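Local structure of prophage MuSo2, 43 kDa tail protein (Shewanella oneidensis, 3CDD) at residues Y41-L44 and Y50-F53; S94-D97 and V103-S106; I107-G112 and A123-K128. The protein is a prophage tail protein of the Mu GpP family that probably forms the trimeric core of the baseplate. All coordinates share one frame; numbering follows the deposited sequence. Where two conformers were deposited one is given.

None of the three contacts lies wholly in the core, and their chemistry changes along the chain. Contact 1, a surface contact, is aromatic and aliphatic packing at the far end of strand 34-42, centred about 36 Å from the centre of the chain. Contact 2, about 13 Å from that centre but also at the surface, is a two-pronged salt bridge between strand 88-97 and helix 100-104; strands 34-42 and 88-97 pair, so contacts 1 and 2 reach the same sheet although their centres are about 32 Å apart. Contact 3 is partly buried and apolar, joining the loop after helix 100-104 to helix 119-127. Its first segment continues directly from V103-S106. All three have residues within reach of the second subunit.

Contact 1: Y41-L44 and Y50-F53; sequences YKFL and YKAF
F43 and F53 carry the contact, F53 meeting Y41 and F43 meeting K51. The Y41 ring lies obliquely over F53: the centroids are 4.8 Å apart and the planes are inclined at 45°. Y41 CD1 comes within 3.8 Å of F53 CZ, and Y41 CE1 stands above one face of the F53 ring, displaced toward the rim. F53 can turn inward this way because its CG sits between the backbone N and the carbonyl carbon (chi1 52°). The second pair is equally close. K51 CB is 3.8 Å from F43 CE1 and K51 CD 3.8 Å from F43 CD1, so the aliphatic chain slants past the ring. These aromatics close the loop that follows strand 34-42 in the GpP-like N-terminal region, and both F43 and F53 also rest on I89 of the paired strand 88-97. The looser approach is between the two phenylalanines: F53 CD1 comes up to the edge of the F43 ring, near its plane, 4.4 Å from F43 CZ. Y41 and K51 are exposed and form the solvent side. The K51 chain stays extended; past CD it leaves the ring, and NZ forms a salt bridge with D47. Farther out, the loop meets a second subunit, where A52 packs on I311 of that chain.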
loop_
_atom_site.group_PDB
_atom_site.type_symbol
_atom_site.label_atom_id
_atom_site.label_comp_id
_atom_site.label_asym_id
_atom_site.label_seq_id
_atom_site.Cartn_x
_atom_site.Cartn_y
_atom_site.Cartn_z
ATOM N N TYR A 41 -27.640 2.510 -14.536
ATOM C CA TYR A 41 -28.825 3.209 -14.997
ATOM C C TYR A 41 -29.032 4.496 -14.203
ATOM O O TYR A 41 -28.822 4.517 -12.998
ATOM C CB TYR A 41 -30.061 2.321 -14.894
ATOM C CG TYR A 41 -30.232 1.332 -16.012
ATOM C CD1 TYR A 41 -29.519 0.139 -16.025
ATOM C CD2 TYR A 41 -31.135 1.577 -17.058
ATOM C CE1 TYR A 41 -29.688 -0.804 -17.062
ATOM C CE2 TYR A 41 -31.310 0.649 -18.102
ATOM C CZ TYR A 41 -30.574 -0.543 -18.082
ATOM O OH TYR A 41 -30.720 -1.473 -19.093
ATOM N N LYS A 42 -29.430 5.553 -14.907
ATOM C CA LYS A 42 -29.866 6.813 -14.306
ATOM C C LYS A 42 -31.387 7.014 -14.498
ATOM O O LYS A 42 -31.903 6.889 -15.614
ATOM C CB LYS A 42 -29.121 7.997 -14.926
ATOM C CG LYS A 42 -27.641 8.092 -14.600
ATOM C CD LYS A 42 -27.347 8.266 -13.101
ATOM C CE LYS A 42 -27.926 9.552 -12.553
ATOM N NZ LYS A 42 -27.811 9.631 -11.047
ATOM N N PHE A 43 -32.077 7.339 -13.402
ATOM C CA PHE A 43 -33.508 7.573 -13.411
ATOM C C PHE A 43 -33.801 9.030 -13.087
ATOM O O PHE A 43 -33.721 9.445 -11.925
ATOM C CB PHE A 43 -34.189 6.651 -12.413
ATOM C CG PHE A 43 -33.961 5.191 -12.700
ATOM C CD1 PHE A 43 -34.885 4.462 -13.429
ATOM C CD2 PHE A 43 -32.811 4.561 -12.268
ATOM C CE1 PHE A 43 -34.657 3.115 -13.709
ATOM C CE2 PHE A 43 -32.581 3.227 -12.539
ATOM C CZ PHE A 43 -33.508 2.504 -13.253
ATOM N N LEU A 44 -34.149 9.805 -14.120
ATOM C CA LEU A 44 -34.282 11.254 -13.989
ATOM C C LEU A 44 -35.524 11.694 -13.220
ATOM O O LEU A 44 -35.594 12.831 -12.760
ATOM C CB LEU A 44 -34.209 11.941 -15.355
ATOM C CG LEU A 44 -32.926 11.626 -16.126
ATOM C CD1 LEU A 44 -33.113 11.940 -17.551
ATOM C CD2 LEU A 44 -31.724 12.363 -15.574
ATOM N N TYR A 50 -37.680 2.682 -6.738
ATOM C CA TYR A 50 -38.953 2.001 -7.056
ATOM C C TYR A 50 -38.892 1.260 -8.402
ATOM O O TYR A 50 -39.913 0.804 -8.905
ATOM C CB TYR A 50 -40.126 3.004 -7.038
ATOM C CG TYR A 50 -40.084 3.960 -5.861
ATOM C CD1 TYR A 50 -40.595 3.595 -4.610
ATOM C CD2 TYR A 50 -39.513 5.225 -5.995
ATOM C CE1 TYR A 50 -40.543 4.480 -3.522
ATOM C CE2 TYR A 50 -39.447 6.110 -4.923
ATOM C CZ TYR A 50 -39.955 5.735 -3.691
ATOM O OH TYR A 50 -39.877 6.635 -2.644
ATOM N N LYS A 51 -37.690 1.133 -8.968
ATOM C CA LYS A 51 -37.518 0.686 -10.361
ATOM C C LYS A 51 -36.394 -0.334 -10.555
ATOM O O LYS A 51 -35.733 -0.348 -11.606
ATOM C CB LYS A 51 -37.338 1.900 -11.304
ATOM C CG LYS A 51 -38.625 2.725 -11.484
ATOM C CD LYS A 51 -38.570 3.740 -12.601
ATOM C CE LYS A 51 -39.998 4.134 -12.998
ATOM N NZ LYS A 51 -40.098 5.433 -13.759
ATOM N N ALA A 52 -36.187 -1.182 -9.538
ATOM C CA ALA A 52 -35.294 -2.342 -9.630
ATOM C C ALA A 52 -35.640 -3.183 -10.863
ATOM O O ALA A 52 -36.813 -3.415 -11.143
ATOM C CB ALA A 52 -35.382 -3.191 -8.356
ATOM N N PHE A 53 -34.614 -3.629 -11.587
ATOM C CA PHE A 53 -34.793 -4.193 -12.931
ATOM C C PHE A 53 -34.380 -5.663 -13.060
ATOM O O PHE A 53 -35.192 -6.488 -13.473
ATOM C CB PHE A 53 -34.117 -3.313 -14.018
ATOM C CG PHE A 53 -32.669 -2.980 -13.737
ATOM C CD1 PHE A 53 -32.327 -1.770 -13.145
ATOM C CD2 PHE A 53 -31.648 -3.869 -14.087
ATOM C CE1 PHE A 53 -30.991 -1.454 -12.894
ATOM C CE2 PHE A 53 -30.306 -3.573 -13.837
ATOM C CZ PHE A 53 -29.971 -2.362 -13.241
#

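Contact 2: S94-D97 and V103-S106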
loop_
_atom_site.group_PDB
_atom_site.type_symbol
_atom_site.label_atom_id
_atom_site.label_comp_id
_atom_site.label_asym_id
_atom_site.label_seq_id
_atom_site.Cartn_x
_atom_site.Cartn_y
_atom_site.Cartn_z
ATOM N N SER A 94 -17.686 -9.057 -10.533
ATOM C CA SER A 94 -16.265 -9.268 -10.781
ATOM C C SER A 94 -15.984 -10.750 -10.583
ATOM O O SER A 94 -16.753 -11.434 -9.905
ATOM C CB SER A 94 -15.446 -8.458 -9.782
ATOM O OG SER A 94 -14.104 -8.325 -10.200
ATOM N N GLY A 95 -14.886 -11.230 -11.148
ATOM C CA GLY A 95 -14.472 -12.616 -10.971
ATOM C C GLY A 95 -13.221 -12.934 -11.763
ATOM O O GLY A 95 -12.515 -12.051 -12.258
ATOM N N ARG A 96 -12.987 -14.220 -11.917
ATOM C CA ARG A 96 -11.757 -14.746 -12.504
ATOM C C ARG A 96 -12.184 -15.996 -13.284
ATOM O O ARG A 96 -13.306 -16.488 -13.109
ATOM C CB ARG A 96 -10.794 -15.117 -11.374
ATOM C CG ARG A 96 -10.152 -13.916 -10.663
ATOM C CD ARG A 96 -9.433 -14.281 -9.364
ATOM N NE ARG A 96 -10.363 -14.786 -8.344
ATOM C CZ ARG A 96 -9.981 -15.483 -7.280
ATOM N NH1 ARG A 96 -8.686 -15.734 -7.082
ATOM N NH2 ARG A 96 -10.884 -15.940 -6.423
ATOM N N ASP A 97 -11.301 -16.515 -14.134
ATOM C CA ASP A 97 -11.594 -17.762 -14.829
ATOM C C ASP A 97 -11.495 -18.964 -13.864
ATOM O O ASP A 97 -11.061 -18.799 -12.727
ATOM C CB ASP A 97 -10.786 -17.871 -16.156
ATOM C CG ASP A 97 -9.456 -18.603 -16.028
ATOM O OD1 ASP A 97 -9.090 -19.142 -14.945
ATOM O OD2 ASP A 97 -8.776 -18.652 -17.082
ATOM N N VAL A 103 -5.811 -21.425 -7.450
ATOM C CA VAL A 103 -5.007 -20.413 -6.798
ATOM C C VAL A 103 -5.450 -20.244 -5.340
ATOM O O VAL A 103 -4.618 -19.989 -4.465
ATOM C CB VAL A 103 -5.167 -19.039 -7.513
ATOM C CG1 VAL A 103 -4.536 -17.881 -6.683
ATOM C CG2 VAL A 103 -4.631 -19.096 -8.964
ATOM N N ASP A 104 -6.764 -20.332 -5.110
ATOM C CA ASP A 104 -7.365 -20.073 -3.784
ATOM C C ASP A 104 -7.292 -21.242 -2.812
ATOM O O ASP A 104 -7.129 -21.041 -1.604
ATOM C CB ASP A 104 -8.854 -19.721 -3.915
ATOM C CG ASP A 104 -9.094 -18.390 -4.558
ATOM O OD1 ASP A 104 -8.130 -17.584 -4.737
ATOM O OD2 ASP A 104 -10.281 -18.172 -4.905
ATOM N N CYS A 105 -7.424 -22.456 -3.346
ATOM C CA CYS A 105 -7.761 -23.630 -2.509
ATOM C C CYS A 105 -6.583 -24.559 -2.237
ATOM O O CYS A 105 -5.586 -24.528 -2.964
ATOM C CB CYS A 105 -8.906 -24.406 -3.161
ATOM S SG CYS A 105 -10.427 -23.439 -3.417
ATOM N N SER A 106 -6.710 -25.384 -1.194
ATOM C CA SER A 106 -5.664 -26.326 -0.795
ATOM C C SER A 106 -5.751 -27.593 -1.625
ATOM O O SER A 106 -6.817 -27.924 -2.153
ATOM C CB SER A 106 -5.793 -26.695 0.688
ATOM O OG SER A 106 -5.800 -25.546 1.516
#
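R96 meets D104 end-on, with NH1 and NH2 each taking one carboxylate oxygen. R96 NH1 donates to OD1 of D104 over 3.0 Å, nearly straight at 168°, and this oxygen lies in the guanidinium plane. The second bond, from R96 NH2 to D104 OD2, is shorter at 2.8 Å but more bent, 146°. It uses the syn lone pair of OD2, while the oxygen is tilted from the guanidinium plane. NH1, in turn, meets OD1 on its syn side but somewhat out of the carboxylate plane. The two flat groups are therefore twisted, 37° apart, and the fork is not a coplanar one. With a bond at each prong, neither group can turn about its own axis without giving up one of the pair. The side chains approach from opposite directions, which lets the bridge span backbones whose nearest CA atoms, those of R96 and V103, are 10.5 Å apart. A bend at chi3 turns the end of the arginine toward the helix.

The bridge joins the end of strand 88-97, in the GpP-like N-terminal family region, to the last turn of helix 100-104, in the gp44-like second-domain region. D97, just before the turn leading into the helix, caps a backbone N with its side chain; its OD1 also accepts a hydrogen bond from T99 OG1.

In the next shell, D78 forms a salt bridge with R96 NE, so the guanidinium is held by carboxylates of both strand 70-84 and helix 100-104. D104 OD2 has a further partner in R250 of a second subunit, so this carboxylate oxygen is shared by two arginines and the intrachain bridge is continuous with the subunit interface.

Contact 3: I107-G112 and A123-K128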
loop_
_atom_site.group_PDB
_atom_site.type_symbol
_atom_site.label_atom_id
_atom_site.label_comp_id
_atom_site.label_asym_id
_atom_site.label_seq_id
_atom_site.Cartn_x
_atom_site.Cartn_y
_atom_site.Cartn_z
ATOM N N ILE A 107 -4.619 -28.278 -1.762
ATOM C CA ILE A 107 -4.582 -29.617 -2.351
ATOM C C ILE A 107 -4.985 -30.616 -1.283
ATOM O O ILE A 107 -4.374 -30.667 -0.212
ATOM C CB ILE A 107 -3.163 -30.012 -2.823
ATOM C CG1 ILE A 107 -2.597 -28.967 -3.791
ATOM C CG2 ILE A 107 -3.175 -31.420 -3.456
ATOM C CD1 ILE A 107 -1.057 -28.859 -3.776
ATOM N N ASP A 108 -6.021 -31.393 -1.574
ATOM C CA ASP A 108 -6.385 -32.524 -0.732
ATOM C C ASP A 108 -6.050 -33.848 -1.429
ATOM O O ASP A 108 -6.936 -34.555 -1.914
ATOM C CB ASP A 108 -7.857 -32.471 -0.320
ATOM C CG ASP A 108 -8.199 -33.483 0.764
ATOM O OD1 ASP A 108 -7.481 -34.509 0.908
ATOM O OD2 ASP A 108 -9.200 -33.256 1.481
ATOM N N TYR A 109 -4.762 -34.169 -1.473
ATOM C CA TYR A 109 -4.294 -35.457 -1.979
ATOM C C TYR A 109 -3.712 -36.210 -0.782
ATOM O O TYR A 109 -2.544 -36.020 -0.431
ATOM C CB TYR A 109 -3.281 -35.253 -3.116
ATOM C CG TYR A 109 -2.869 -36.529 -3.825
ATOM C CD1 TYR A 109 -3.764 -37.222 -4.647
ATOM C CD2 TYR A 109 -1.574 -37.045 -3.674
ATOM C CE1 TYR A 109 -3.379 -38.407 -5.294
ATOM C CE2 TYR A 109 -1.179 -38.212 -4.324
ATOM C CZ TYR A 109 -2.085 -38.890 -5.127
ATOM O OH TYR A 109 -1.695 -40.052 -5.753
ATOM N N PRO A 110 -4.546 -37.054 -0.131
ATOM C CA PRO A 110 -4.270 -37.634 1.183
ATOM C C PRO A 110 -2.923 -38.356 1.353
ATOM O O PRO A 110 -2.332 -38.274 2.438
ATOM C CB PRO A 110 -5.444 -38.600 1.401
ATOM C CG PRO A 110 -6.109 -38.733 0.070
ATOM C CD PRO A 110 -5.862 -37.480 -0.644
ATOM N N SER A 111 -2.430 -39.046 0.320
ATOM C CA SER A 111 -1.118 -39.689 0.427
ATOM C C SER A 111 0.025 -38.664 0.515
ATOM O O SER A 111 1.147 -39.003 0.893
ATOM C CB SER A 111 -0.882 -40.710 -0.702
ATOM O OG SER A 111 -0.491 -40.092 -1.922
ATOM N N GLY A 112 -0.275 -37.421 0.136
ATOM C CA GLY A 112 0.610 -36.268 0.358
ATOM C C GLY A 112 1.905 -36.208 -0.429
ATOM O O GLY A 112 2.768 -35.377 -0.130
ATOM N N ALA A 123 -0.551 -32.537 -12.510
ATOM C CA ALA A 123 -1.565 -31.516 -12.806
ATOM C C ALA A 123 -2.933 -32.154 -13.040
ATOM O O ALA A 123 -3.933 -31.622 -12.564
ATOM C CB ALA A 123 -1.142 -30.637 -13.992
ATOM N N ASP A 124 -2.973 -33.293 -13.750
ATOM C CA ASP A 124 -4.213 -34.076 -13.918
ATOM C C ASP A 124 -4.843 -34.431 -12.563
ATOM O O ASP A 124 -6.063 -34.291 -12.376
ATOM C CB ASP A 124 -3.965 -35.374 -14.723
ATOM C CG ASP A 124 -3.757 -35.131 -16.232
ATOM O OD1 ASP A 124 -4.018 -34.022 -16.730
ATOM O OD2 ASP A 124 -3.334 -36.074 -16.937
ATOM N N ILE A 125 -4.003 -34.877 -11.623
ATOM C CA ILE A 125 -4.447 -35.248 -10.269
ATOM C C ILE A 125 -5.046 -34.082 -9.471
ATOM O O ILE A 125 -6.206 -34.143 -9.057
ATOM C CB ILE A 125 -3.317 -35.933 -9.434
ATOM C CG1 ILE A 125 -2.986 -37.319 -10.015
ATOM C CG2 ILE A 125 -3.764 -36.082 -7.961
ATOM C CD1 ILE A 125 -1.639 -37.901 -9.592
ATOM N N VAL A 126 -4.264 -33.017 -9.265
ATOM C CA VAL A 126 -4.716 -31.909 -8.410
ATOM C C VAL A 126 -5.870 -31.079 -8.996
ATOM O O VAL A 126 -6.591 -30.436 -8.248
ATOM C CB VAL A 126 -3.538 -31.003 -7.928
ATOM C CG1 VAL A 126 -2.482 -31.858 -7.154
ATOM C CG2 VAL A 126 -2.902 -30.240 -9.104
ATOM N N CYS A 127 -6.038 -31.133 -10.323
ATOM C CA CYS A 127 -7.031 -30.332 -11.065
ATOM C C CYS A 127 -8.404 -30.988 -11.134
ATOM O O CYS A 127 -9.428 -30.294 -11.211
ATOM C CB CYS A 127 -6.546 -30.081 -12.495
ATOM S SG CYS A 127 -5.409 -28.688 -12.653
ATOM N N LYS A 128 -8.405 -32.326 -11.112
ATOM C CA LYS A 128 -9.596 -33.136 -11.328
ATOM C C LYS A 128 -10.773 -32.834 -10.383
ATOM O O LYS A 128 -11.875 -32.636 -10.871
ATOM C CB LYS A 128 -9.241 -34.638 -11.307
ATOM C CG LYS A 128 -10.424 -35.573 -11.494
ATOM C CD LYS A 128 -9.980 -36.864 -12.156
ATOM C CE LYS A 128 -11.165 -37.720 -12.533
ATOM N NZ LYS A 128 -11.359 -38.832 -11.553
#
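The CD1-CE1 bond of Y109 meets a single methyl of I125. CG2 of I125 lies 3.5 Å from CD1 and 3.6 Å from CE1 of Y109, so it straddles the bond between them; its approach to the ring is oblique. The tyrosine reaches the helix because its CG is turned opposite the backbone N (chi1 -173°), and the two side chains run at a slant to each other. A second apolar pair lies alongside: CG2 of I107 meets CG1 of V126 at 3.8 Å, here methyl to methyl with crossed side chains. I107 and V126 have the closest CA atoms of the two segments, 6.5 Å apart, and both residues are buried, whereas Y109 and I125 are partly exposed. After Y109 the chain reverses in a type I turn, closed by a 2.7 Å bond from G112 N to Y109 O. The loop thus lies against helix 119-127 before entering strand 113-115, whose F114 stacks with Y109 and touches I125 and V126. Helix 155-164 covers the buried end, L158 packing on I107 and L159 on V126, while V134 of strand 134-136 packs on A123 and C127 of helix 119-127.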